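Long-range contacts in RagA protein (Porphyromonas gingivalis, PDB 6SLN), which probably imports nutrients across the bacterial outer membrane as a TonB-dependent receptor, a beta-barrel closed by an internal plug domain: residues S101-S106 with V185-S190; Q125-Q130 with G736-L741; F759-Q764 with P842-G847. One frame throughout, in Å; residues are numbered along the deposited sequence.

Contact 1. Residues S101-S106 with V185-S190; sequences SVAKVS and VLKDAS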
ATOM      1  N   SER A 101      -4.049 -38.067  28.928  1.00 62.93           N
ATOM      2  CA  SER A 101      -4.142 -38.743  27.637  1.00 63.08           C
ATOM      3  C   SER A 101      -3.168 -38.047  26.694  1.00 68.74           C
ATOM      4  O   SER A 101      -3.478 -36.991  26.132  1.00 75.62           O
ATOM      5  CB  SER A 101      -5.577 -38.684  27.111  1.00 60.15           C
ATOM      6  OG  SER A 101      -5.880 -39.739  26.206  1.00 64.70           O
ATOM      7  N   VAL A 102      -1.968 -38.612  26.538  1.00 60.19           N
ATOM      8  CA  VAL A 102      -0.912 -38.004  25.738  1.00 55.03           C
ATOM      9  C   VAL A 102      -0.381 -39.021  24.735  1.00 52.40           C
ATOM     10  O   VAL A 102      -0.028 -40.142  25.117  1.00 56.20           O
ATOM     11  CB  VAL A 102       0.240 -37.482  26.613  1.00 59.88           C
ATOM     12  CG1 VAL A 102       1.315 -36.863  25.728  1.00 62.44           C
ATOM     13  CG2 VAL A 102      -0.276 -36.480  27.627  1.00 64.65           C
ATOM     14  N   ALA A 103      -0.296 -38.622  23.461  1.00 51.13           N
ATOM     15  CA  ALA A 103       0.223 -39.460  22.384  1.00 51.64           C
ATOM     16  C   ALA A 103       1.378 -38.747  21.706  1.00 53.42           C
ATOM     17  O   ALA A 103       1.274 -37.553  21.411  1.00 63.00           O
ATOM     18  CB  ALA A 103      -0.859 -39.774  21.355  1.00 44.51           C
ATOM     19  N   LYS A 104       2.472 -39.474  21.462  1.00 49.71           N
ATOM     20  CA  LYS A 104       3.705 -38.883  20.948  1.00 52.75           C
ATOM     21  C   LYS A 104       4.117 -39.531  19.636  1.00 56.37           C
ATOM     22  O   LYS A 104       4.176 -40.763  19.537  1.00 45.47           O
ATOM     23  CB  LYS A 104       4.851 -39.016  21.953  1.00 54.47           C
ATOM     24  CG  LYS A 104       6.132 -38.342  21.472  1.00 59.03           C
ATOM     25  CD  LYS A 104       7.292 -38.557  22.431  1.00 63.24           C
ATOM     26  CE  LYS A 104       7.785 -37.226  22.993  1.00 68.38           C
ATOM     27  NZ  LYS A 104       9.263 -37.235  23.207  1.00 73.09           N
ATOM     28  N   VAL A 105       4.455 -38.705  18.645  1.00 57.23           N
ATOM     29  CA  VAL A 105       4.825 -39.189  17.320  1.00 52.70           C
ATOM     30  C   VAL A 105       6.285 -38.862  17.065  1.00 59.21           C
ATOM     31  O   VAL A 105       6.727 -37.725  17.283  1.00 57.35           O
ATOM     32  CB  VAL A 105       3.920 -38.597  16.232  1.00 47.62           C
ATOM     33  CG1 VAL A 105       4.486 -38.894  14.892  1.00 52.77           C
ATOM     34  CG2 VAL A 105       2.551 -39.209  16.334  1.00 47.38           C
ATOM     35  N   SER A 106       7.027 -39.865  16.595  1.00 66.00           N
ATOM     36  CA  SER A 106       8.466 -39.819  16.382  1.00 68.24           C
ATOM     37  C   SER A 106       8.811 -38.975  15.148  1.00 68.19           C
ATOM     38  O   SER A 106       7.953 -38.654  14.316  1.00 71.44           O
ATOM     39  CB  SER A 106       9.005 -41.244  16.248  1.00 74.27           C
ATOM     40  OG  SER A 106      10.104 -41.302  15.358  1.00 82.39           O
ATOM     41  N   VAL A 185       0.536 -35.104  21.163  1.00 54.76           N
ATOM     42  CA  VAL A 185      -0.853 -34.683  21.076  1.00 57.74           C
ATOM     43  C   VAL A 185      -1.473 -34.890  22.446  1.00 61.39           C
ATOM     44  O   VAL A 185      -1.474 -36.009  22.972  1.00 66.93           O
ATOM     45  CB  VAL A 185      -1.616 -35.434  19.974  1.00 56.23           C
ATOM     46  CG1 VAL A 185      -3.060 -34.931  19.880  1.00 53.23           C
ATOM     47  CG2 VAL A 185      -0.908 -35.228  18.644  1.00 46.32           C
ATOM     48  N   LEU A 186      -1.962 -33.799  23.036  1.00 57.23           N
ATOM     49  CA  LEU A 186      -2.565 -33.814  24.362  1.00 56.15           C
ATOM     50  C   LEU A 186      -4.085 -33.774  24.229  1.00 57.00           C
ATOM     51  O   LEU A 186      -4.643 -32.817  23.675  1.00 51.71           O
ATOM     52  CB  LEU A 186      -2.067 -32.638  25.195  1.00 50.43           C
ATOM     53  CG  LEU A 186      -0.594 -32.280  25.091  1.00 49.25           C
ATOM     54  CD1 LEU A 186      -0.333 -31.149  26.019  1.00 40.65           C
ATOM     55  CD2 LEU A 186       0.277 -33.459  25.450  1.00 57.13           C
ATOM     56  N   LYS A 187      -4.753 -34.801  24.758  1.00 57.68           N
ATOM     57  CA  LYS A 187      -6.164 -35.017  24.484  1.00 63.55           C
ATOM     58  C   LYS A 187      -7.103 -34.651  25.628  1.00 68.51           C
ATOM     59  O   LYS A 187      -8.277 -34.381  25.362  1.00 73.16           O
ATOM     60  CB  LYS A 187      -6.400 -36.486  24.102  1.00 61.49           C
ATOM     61  CG  LYS A 187      -5.414 -37.007  23.069  1.00 57.87           C
ATOM     62  CD  LYS A 187      -5.865 -38.333  22.439  1.00 52.57           C
ATOM     63  CE  LYS A 187      -4.782 -39.417  22.573  1.00 51.00           C
ATOM     64  NZ  LYS A 187      -5.186 -40.770  22.045  1.00 53.63           N
ATOM     65  N   ASP A 188      -6.635 -34.633  26.876  1.00 64.76           N
ATOM     66  CA  ASP A 188      -7.514 -34.478  28.029  1.00 66.08           C
ATOM     67  C   ASP A 188      -7.124 -33.283  28.895  1.00 66.22           C
ATOM     68  O   ASP A 188      -6.012 -32.759  28.823  1.00 72.86           O
ATOM     69  CB  ASP A 188      -7.506 -35.736  28.894  1.00 73.83           C
ATOM     70  CG  ASP A 188      -6.273 -35.832  29.731  1.00 78.32           C
ATOM     71  OD1 ASP A 188      -5.214 -36.144  29.165  1.00 80.84           O
ATOM     72  OD2 ASP A 188      -6.354 -35.572  30.939  1.00 82.34           O
ATOM     73  N   ALA A 189      -8.062 -32.899  29.765  1.00 61.76           N
ATOM     74  CA  ALA A 189      -7.943 -31.669  30.540  1.00 56.63           C
ATOM     75  C   ALA A 189      -6.770 -31.703  31.509  1.00 58.03           C
ATOM     76  O   ALA A 189      -6.239 -30.647  31.880  1.00 57.54           O
ATOM     77  CB  ALA A 189      -9.237 -31.415  31.309  1.00 57.07           C
ATOM     78  N   SER A 190      -6.375 -32.889  31.958  1.00 55.49           N
ATOM     79  CA  SER A 190      -5.216 -32.960  32.836  1.00 52.19           C
ATOM     80  C   SER A 190      -3.932 -32.727  32.061  1.00 59.78           C
ATOM     81  O   SER A 190      -2.972 -32.179  32.610  1.00 61.62           O
ATOM     82  CB  SER A 190      -5.175 -34.312  33.539  1.00 53.31           C
ATOM     83  OG  SER A 190      -3.961 -34.514  34.236  1.00 58.97           O
TER
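Ser101 meets Lys187 through both backbone and side chain: Ser101 O accepts from Lys187 N at 2.9 Å, with an N-H...O angle of 164°. Its hydroxyl also lies alongside the lysine's aliphatic arm, Ser101 OG being 3.8 Å from Lys187 CE. Next to it, Val102 forms a non-hydrogen-bonded antiparallel pair with Leu186. The two side chains run side by side in the same direction, and Val102 CG1 touches Leu186 CD2 at 3.6 Å. The CG1 branch stands anti to the valine's backbone N (chi1 180°), with CG2 beside that N; the single leucine methyl CD2 packs against both branches. Ala103 then makes a hydrogen-bonded pair with Val185: Ala103 N donates to Val185 O at 2.9 Å, and Ala103 O receives Val185 N in return at 2.6 Å. Its methyl, on the opposite face of the sheet from Val102, approaches the same lysine arm, Ala103 CB to Lys187 CE being 4.1 Å. That arm bends at its third torsion (-125°), and its ammonium group leaves the pair for Ala127 O and Asp738. Beyond the paired residues, the chain after Lys187 turns off in an Asx turn, where Ser190 N bonds to Asp188 OD2. The arrangement is an antiparallel strand pair at the edge of the mixed five-stranded sheet of the plug domain, with 102-106 outermost and 180-186 next to it.

Contact 2. Residues Q125-Q130 with G736-L741; sequences QVAGMQ and GVDLSL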
ATOM      1  N   GLN A 125      -2.358 -41.494  12.601  1.00 44.26           N
ATOM      2  CA  GLN A 125      -1.209 -41.774  13.457  1.00 55.63           C
ATOM      3  C   GLN A 125      -1.501 -41.645  14.949  1.00 59.30           C
ATOM      4  O   GLN A 125      -0.786 -42.245  15.765  1.00 52.89           O
ATOM      5  CB  GLN A 125      -0.044 -40.842  13.089  1.00 58.42           C
ATOM      6  CG  GLN A 125       0.487 -41.030  11.672  1.00 51.21           C
ATOM      7  CD  GLN A 125       0.973 -42.439  11.423  1.00 59.26           C
ATOM      8  OE1 GLN A 125       1.798 -42.964  12.170  1.00 61.30           O
ATOM      9  NE2 GLN A 125       0.461 -43.065  10.369  1.00 69.54           N
ATOM     10  N   VAL A 126      -2.520 -40.887  15.339  1.00 61.21           N
ATOM     11  CA  VAL A 126      -2.808 -40.674  16.750  1.00 62.37           C
ATOM     12  C   VAL A 126      -4.282 -40.949  17.023  1.00 57.90           C
ATOM     13  O   VAL A 126      -5.160 -40.333  16.408  1.00 58.94           O
ATOM     14  CB  VAL A 126      -2.433 -39.251  17.190  1.00 70.26           C
ATOM     15  CG1 VAL A 126      -2.777 -39.049  18.655  1.00 75.07           C
ATOM     16  CG2 VAL A 126      -0.958 -38.998  16.954  1.00 70.76           C
ATOM     17  N   ALA A 127      -4.548 -41.847  17.969  1.00 57.56           N
ATOM     18  CA  ALA A 127      -5.915 -42.196  18.342  1.00 56.24           C
ATOM     19  C   ALA A 127      -6.678 -40.966  18.816  1.00 57.47           C
ATOM     20  O   ALA A 127      -6.217 -40.249  19.705  1.00 58.48           O
ATOM     21  CB  ALA A 127      -5.903 -43.262  19.443  1.00 51.44           C
ATOM     22  N   GLY A 128      -7.840 -40.724  18.216  1.00 53.21           N
ATOM     23  CA  GLY A 128      -8.700 -39.636  18.606  1.00 42.92           C
ATOM     24  C   GLY A 128      -8.468 -38.337  17.866  1.00 48.95           C
ATOM     25  O   GLY A 128      -9.233 -37.382  18.067  1.00 50.35           O
ATOM     26  N   MET A 129      -7.446 -38.256  17.021  1.00 45.48           N
ATOM     27  CA  MET A 129      -7.147 -37.023  16.301  1.00 48.02           C
ATOM     28  C   MET A 129      -7.542 -37.210  14.843  1.00 46.56           C
ATOM     29  O   MET A 129      -7.015 -38.105  14.170  1.00 47.12           O
ATOM     30  CB  MET A 129      -5.670 -36.657  16.438  1.00 46.78           C
ATOM     31  CG  MET A 129      -5.273 -35.371  15.748  1.00 52.06           C
ATOM     32  SD  MET A 129      -3.471 -35.192  15.690  1.00 63.62           S
ATOM     33  CE  MET A 129      -3.287 -33.599  16.467  1.00 74.18           C
ATOM     34  N   GLN A 130      -8.486 -36.384  14.368  1.00 44.10           N
ATOM     35  CA  GLN A 130      -9.070 -36.535  13.032  1.00 44.83           C
ATOM     36  C   GLN A 130      -8.471 -35.492  12.090  1.00 46.05           C
ATOM     37  O   GLN A 130      -8.844 -34.314  12.127  1.00 51.02           O
ATOM     38  CB  GLN A 130     -10.595 -36.433  13.071  1.00 40.25           C
ATOM     39  CG  GLN A 130     -11.274 -37.217  11.944  1.00 39.42           C
ATOM     40  CD  GLN A 130     -12.763 -36.928  11.777  1.00 43.14           C
ATOM     41  OE1 GLN A 130     -13.583 -37.849  11.765  1.00 41.48           O
ATOM     42  NE2 GLN A 130     -13.116 -35.651  11.627  1.00 49.29           N
ATOM     43  N   GLY A 736     -16.736 -40.969  23.368  1.00 46.44           N
ATOM     44  CA  GLY A 736     -15.963 -41.783  22.453  1.00 51.57           C
ATOM     45  C   GLY A 736     -14.897 -42.589  23.162  1.00 55.81           C
ATOM     46  O   GLY A 736     -14.751 -42.533  24.388  1.00 62.47           O
ATOM     47  N   VAL A 737     -14.140 -43.338  22.350  1.00 54.09           N
ATOM     48  CA  VAL A 737     -13.149 -44.304  22.812  1.00 56.10           C
ATOM     49  C   VAL A 737     -11.846 -44.091  22.047  1.00 59.77           C
ATOM     50  O   VAL A 737     -11.862 -43.728  20.869  1.00 63.52           O
ATOM     51  CB  VAL A 737     -13.670 -45.741  22.633  1.00 57.11           C
ATOM     52  CG1 VAL A 737     -12.540 -46.742  22.750  1.00 56.40           C
ATOM     53  CG2 VAL A 737     -14.742 -46.023  23.679  1.00 63.91           C
ATOM     54  N   ASP A 738     -10.718 -44.286  22.729  1.00 60.03           N
ATOM     55  CA  ASP A 738      -9.383 -44.131  22.162  1.00 57.46           C
ATOM     56  C   ASP A 738      -8.652 -45.454  22.325  1.00 65.01           C
ATOM     57  O   ASP A 738      -8.327 -45.839  23.451  1.00 74.56           O
ATOM     58  CB  ASP A 738      -8.612 -43.017  22.867  1.00 57.27           C
ATOM     59  CG  ASP A 738      -8.817 -41.658  22.230  1.00 58.77           C
ATOM     60  OD1 ASP A 738      -8.046 -40.723  22.567  1.00 62.06           O
ATOM     61  OD2 ASP A 738      -9.749 -41.516  21.410  1.00 50.92           O
ATOM     62  N   LEU A 739      -8.372 -46.145  21.221  1.00 62.96           N
ATOM     63  CA  LEU A 739      -7.645 -47.409  21.267  1.00 62.76           C
ATOM     64  C   LEU A 739      -6.347 -47.286  20.481  1.00 59.74           C
ATOM     65  O   LEU A 739      -6.343 -46.781  19.354  1.00 56.25           O
ATOM     66  CB  LEU A 739      -8.483 -48.568  20.722  1.00 63.16           C
ATOM     67  CG  LEU A 739      -7.723 -49.896  20.719  1.00 67.60           C
ATOM     68  CD1 LEU A 739      -7.192 -50.220  22.109  1.00 74.88           C
ATOM     69  CD2 LEU A 739      -8.593 -51.026  20.215  1.00 68.62           C
ATOM     70  N   SER A 740      -5.251 -47.759  21.076  1.00 60.00           N
ATOM     71  CA  SER A 740      -3.927 -47.645  20.484  1.00 56.87           C
ATOM     72  C   SER A 740      -3.148 -48.920  20.777  1.00 64.99           C
ATOM     73  O   SER A 740      -3.121 -49.386  21.920  1.00 69.11           O
ATOM     74  CB  SER A 740      -3.206 -46.398  21.028  1.00 57.44           C
ATOM     75  OG  SER A 740      -1.809 -46.478  20.853  1.00 61.68           O
ATOM     76  N   LEU A 741      -2.552 -49.499  19.731  1.00 68.07           N
ATOM     77  CA  LEU A 741      -1.795 -50.741  19.826  1.00 71.57           C
ATOM     78  C   LEU A 741      -0.478 -50.601  19.079  1.00 74.53           C
ATOM     79  O   LEU A 741      -0.428 -50.037  17.981  1.00 78.51           O
ATOM     80  CB  LEU A 741      -2.568 -51.920  19.243  1.00 74.26           C
ATOM     81  CG  LEU A 741      -4.053 -51.943  19.580  1.00 76.38           C
ATOM     82  CD1 LEU A 741      -4.768 -52.934  18.682  1.00 73.45           C
ATOM     83  CD2 LEU A 741      -4.263 -52.268  21.064  1.00 76.66           C
TER
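Asp738 is where segment 736-741 of strand 732-746 first touches the turn of 125-130, and it does so through both carboxylate oxygens. Its CG lies roughly anti to its carbonyl carbon (chi1 -90°), and this swings the group to the backbone of Ala127 and Gly128. Asp738 OD1 stands 3.4 Å from Ala127 O. Both are acceptors, and the Lys187 ammonium bridges them as donor. OD1 also accepts from His147 NE2. The nearby lysine would be expected to stabilise a negative carboxylate here. The other oxygen comes over the glycine, Asp738 OD2 to Gly128 CA being 3.5 Å, and takes a hydrogen bond from Asn760 ND2. Gly128 occupies the third position of a type II beta turn from Val126 to Met129, closed by Met129 N to Val126 O at 3.1 Å. Its positive phi (91°) suits glycine at this place in the turn; with no CB in the way, the carboxylate can also lie close to its CA.

Leu739 contributes its backbone: Leu739 O lies 3.5 Å from Ala127 CB, whereas its own CB points away from the turn and its side chain packs on Val700. Ser740 points back, and its CB grazes the same alanine methyl, Ser740 CB to Ala127 CB being 4.4 Å. Strand 732-746 is a barrel stave between strands 696-715 and 752-764; on the plug side, the turn leads into strand 129-132, which pairs with strand 143-146.

Contact 3. Residues F759-Q764 with P842-G847; sequences FNYNRQ and PPITGG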
ATOM      1  N   PHE A 759      -7.152 -46.319  16.620  1.00 62.25           N
ATOM      2  CA  PHE A 759      -8.595 -46.276  16.411  1.00 59.89           C
ATOM      3  C   PHE A 759      -9.263 -45.335  17.407  1.00 60.49           C
ATOM      4  O   PHE A 759      -8.862 -45.269  18.572  1.00 62.57           O
ATOM      5  CB  PHE A 759      -9.215 -47.677  16.532  1.00 50.69           C
ATOM      6  CG  PHE A 759     -10.715 -47.677  16.492  1.00 56.48           C
ATOM      7  CD1 PHE A 759     -11.385 -47.840  15.289  1.00 57.38           C
ATOM      8  CD2 PHE A 759     -11.463 -47.512  17.650  1.00 59.25           C
ATOM      9  CE1 PHE A 759     -12.769 -47.836  15.237  1.00 55.31           C
ATOM     10  CE2 PHE A 759     -12.849 -47.506  17.604  1.00 59.97           C
ATOM     11  CZ  PHE A 759     -13.505 -47.673  16.396  1.00 54.02           C
ATOM     12  N   ASN A 760     -10.305 -44.641  16.943  1.00 58.26           N
ATOM     13  CA  ASN A 760     -11.213 -43.906  17.818  1.00 53.89           C
ATOM     14  C   ASN A 760     -12.622 -43.943  17.245  1.00 56.42           C
ATOM     15  O   ASN A 760     -12.813 -43.731  16.045  1.00 58.22           O
ATOM     16  CB  ASN A 760     -10.785 -42.450  18.002  1.00 52.24           C
ATOM     17  CG  ASN A 760     -11.926 -41.552  18.525  1.00 56.36           C
ATOM     18  OD1 ASN A 760     -12.666 -40.940  17.751  1.00 54.35           O
ATOM     19  ND2 ASN A 760     -12.055 -41.471  19.845  1.00 56.99           N
ATOM     20  N   TYR A 761     -13.599 -44.209  18.107  1.00 52.48           N
ATOM     21  CA  TYR A 761     -14.997 -43.942  17.813  1.00 55.69           C
ATOM     22  C   TYR A 761     -15.448 -42.700  18.576  1.00 60.25           C
ATOM     23  O   TYR A 761     -14.987 -42.442  19.691  1.00 60.75           O
ATOM     24  CB  TYR A 761     -15.883 -45.129  18.195  1.00 57.63           C
ATOM     25  CG  TYR A 761     -17.351 -44.859  17.949  1.00 57.02           C
ATOM     26  CD1 TYR A 761     -17.865 -44.876  16.665  1.00 53.92           C
ATOM     27  CD2 TYR A 761     -18.218 -44.567  18.997  1.00 55.87           C
ATOM     28  CE1 TYR A 761     -19.194 -44.623  16.425  1.00 57.93           C
ATOM     29  CE2 TYR A 761     -19.558 -44.306  18.765  1.00 57.04           C
ATOM     30  CZ  TYR A 761     -20.041 -44.337  17.471  1.00 63.10           C
ATOM     31  OH  TYR A 761     -21.372 -44.080  17.205  1.00 68.88           O
ATOM     32  N   ASN A 762     -16.355 -41.924  17.981  1.00 53.37           N
ATOM     33  CA  ASN A 762     -16.865 -40.753  18.681  1.00 50.28           C
ATOM     34  C   ASN A 762     -18.317 -40.478  18.329  1.00 51.86           C
ATOM     35  O   ASN A 762     -18.644 -40.282  17.154  1.00 56.32           O
ATOM     36  CB  ASN A 762     -16.031 -39.528  18.373  1.00 43.44           C
ATOM     37  CG  ASN A 762     -16.450 -38.352  19.211  1.00 46.19           C
ATOM     38  OD1 ASN A 762     -15.978 -38.184  20.330  1.00 46.69           O
ATOM     39  ND2 ASN A 762     -17.384 -37.559  18.697  1.00 45.05           N
ATOM     40  N   ARG A 763     -19.168 -40.398  19.352  1.00 46.49           N
ATOM     41  CA  ARG A 763     -20.584 -40.087  19.186  1.00 51.42           C
ATOM     42  C   ARG A 763     -20.833 -38.657  19.642  1.00 54.64           C
ATOM     43  O   ARG A 763     -20.611 -38.327  20.812  1.00 51.48           O
ATOM     44  CB  ARG A 763     -21.472 -41.058  19.970  1.00 47.78           C
ATOM     45  CG  ARG A 763     -22.973 -40.977  19.638  1.00 54.51           C
ATOM     46  CD  ARG A 763     -23.219 -41.017  18.135  1.00 65.33           C
ATOM     47  NE  ARG A 763     -24.595 -41.317  17.713  1.00 67.99           N
ATOM     48  CZ  ARG A 763     -25.672 -40.664  18.140  1.00 78.38           C
ATOM     49  NH1 ARG A 763     -25.554 -39.694  19.042  1.00 84.23           N
ATOM     50  NH2 ARG A 763     -26.867 -40.985  17.672  1.00 73.02           N
ATOM     51  N   GLN A 764     -21.292 -37.825  18.712  1.00 56.18           N
ATOM     52  CA  GLN A 764     -21.659 -36.438  18.953  1.00 44.20           C
ATOM     53  C   GLN A 764     -23.127 -36.351  19.363  1.00 44.58           C
ATOM     54  O   GLN A 764     -23.947 -37.186  18.975  1.00 47.19           O
ATOM     55  CB  GLN A 764     -21.420 -35.614  17.686  1.00 41.73           C
ATOM     56  CG  GLN A 764     -21.193 -34.144  17.890  1.00 49.57           C
ATOM     57  CD  GLN A 764     -21.532 -33.337  16.647  1.00 55.77           C
ATOM     58  OE1 GLN A 764     -22.708 -33.057  16.382  1.00 53.98           O
ATOM     59  NE2 GLN A 764     -20.500 -32.961  15.870  1.00 51.01           N
ATOM     60  N   PRO A 842     -17.354 -37.256  10.562  1.00 54.15           N
ATOM     61  CA  PRO A 842     -17.192 -38.724  10.516  1.00 55.65           C
ATOM     62  C   PRO A 842     -16.885 -39.289  11.889  1.00 54.66           C
ATOM     63  O   PRO A 842     -15.965 -38.812  12.568  1.00 64.80           O
ATOM     64  CB  PRO A 842     -16.010 -38.925   9.553  1.00 51.18           C
ATOM     65  CG  PRO A 842     -15.994 -37.696   8.720  1.00 48.91           C
ATOM     66  CD  PRO A 842     -16.446 -36.573   9.625  1.00 52.67           C
ATOM     67  N   PRO A 843     -17.618 -40.323  12.326  1.00 46.36           N
ATOM     68  CA  PRO A 843     -17.473 -40.801  13.714  1.00 49.40           C
ATOM     69  C   PRO A 843     -16.268 -41.687  13.945  1.00 54.71           C
ATOM     70  O   PRO A 843     -15.846 -41.820  15.102  1.00 55.32           O
ATOM     71  CB  PRO A 843     -18.770 -41.608  13.961  1.00 45.20           C
ATOM     72  CG  PRO A 843     -19.620 -41.408  12.739  1.00 45.83           C
ATOM     73  CD  PRO A 843     -18.686 -41.042  11.617  1.00 45.46           C
ATOM     74  N   ILE A 844     -15.704 -42.299  12.902  1.00 53.78           N
ATOM     75  CA  ILE A 844     -14.678 -43.324  13.054  1.00 52.34           C
ATOM     76  C   ILE A 844     -13.376 -42.854  12.396  1.00 48.45           C
ATOM     77  O   ILE A 844     -13.355 -42.489  11.213  1.00 48.49           O
ATOM     78  CB  ILE A 844     -15.178 -44.674  12.505  1.00 49.66           C
ATOM     79  CG1 ILE A 844     -16.375 -45.120  13.360  1.00 55.99           C
ATOM     80  CG2 ILE A 844     -14.064 -45.715  12.512  1.00 47.89           C
ATOM     81  CD1 ILE A 844     -17.131 -46.372  12.887  1.00 47.33           C
ATOM     82  N   THR A 845     -12.297 -42.857  13.182  1.00 47.36           N
ATOM     83  CA  THR A 845     -10.990 -42.348  12.797  1.00 43.32           C
ATOM     84  C   THR A 845      -9.945 -43.361  13.229  1.00 57.05           C
ATOM     85  O   THR A 845      -9.814 -43.638  14.425  1.00 63.89           O
ATOM     86  CB  THR A 845     -10.704 -41.004  13.470  1.00 42.45           C
ATOM     87  OG1 THR A 845     -11.756 -40.078  13.176  1.00 46.28           O
ATOM     88  CG2 THR A 845      -9.371 -40.435  12.985  1.00 41.83           C
ATOM     89  N   GLY A 846      -9.180 -43.885  12.275  1.00 60.53           N
ATOM     90  CA  GLY A 846      -8.109 -44.799  12.609  1.00 59.64           C
ATOM     91  C   GLY A 846      -6.960 -44.756  11.619  1.00 55.13           C
ATOM     92  O   GLY A 846      -6.959 -44.004  10.640  1.00 56.76           O
ATOM     93  N   GLY A 847      -5.964 -45.576  11.919  1.00 50.94           N
ATOM     94  CA  GLY A 847      -4.842 -45.801  11.034  1.00 49.85           C
ATOM     95  C   GLY A 847      -4.089 -47.026  11.498  1.00 53.83           C
ATOM     96  O   GLY A 847      -4.291 -47.519  12.614  1.00 53.49           O
TER
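Three backbone hydrogen bonds join Asn760 and Asn762 to Thr845 and Pro843. Asn760 and Thr845 form a reciprocal pair. Asn760 N donates to Thr845 O at 2.8 Å, with a bent angle of 137°. Thr845 N returns a straighter bond (170°) to Asn760 O at 3.0 Å. Asn762 N reaches Pro843 O at 2.9 Å, its donor tilted from the carbonyl plane. Weaker CA-H...O contacts fill in between, such as Ile844 CA to Asn760 O at 3.5 Å. At the non-hydrogen-bonded pair of Phe759 with Gly846, the two CA atoms come to 4.1 Å.

The strands are neighbouring antiparallel staves of the receptor's barrel, and their short segments run at 177°. Side chains alternate between the two faces of the wall: Asn760 and Thr845 turn to the plug, touching His147 and Gln130 there, while Phe759, Tyr761 and Ile844 share the other face.

Apolar contacts gather on that second face, around Ile844. Its CG1 meets the Tyr761 ring at the edge, close to the ring plane, Ile844 CG1 to Tyr761 CD1 being 3.6 Å. The CG2 branch, anti to the isoleucine's backbone N, goes to the other ring, Ile844 CG2 to Phe759 CE1 at 3.7 Å. Pro843 CB lies beside Tyr761 CE1 at 3.9 Å.

Polar ends bond to other strands: Asn760 turns its amide to Asp738, while Asn762 OD1 is bonded to Tyr703 OH and its ND2 to Asn734 OD1.

Overall arrangement
The three contacts lead from the plug into the barrel wall. Contact 1 lies within the plug, contact 2 joins plug to barrel, and contact 3 pairs two barrel strands. Centres of contacts 1 and 2 are about 10 Å apart, those of 2 and 3 about 8 Å, and those of 1 and 3 about 16 Å. Along the chain contacts 1 and 2 interleave, whereas contact 3 opens after both have closed. Lys187 of contact 1 and Asn760 of contact 3 both bond to Asp738, so a polar chain runs from plug to wall. Strands 732-746 and 752-764 are barrel neighbours, so contacts 2 and 3 share a stretch of barrel wall that meets the plug.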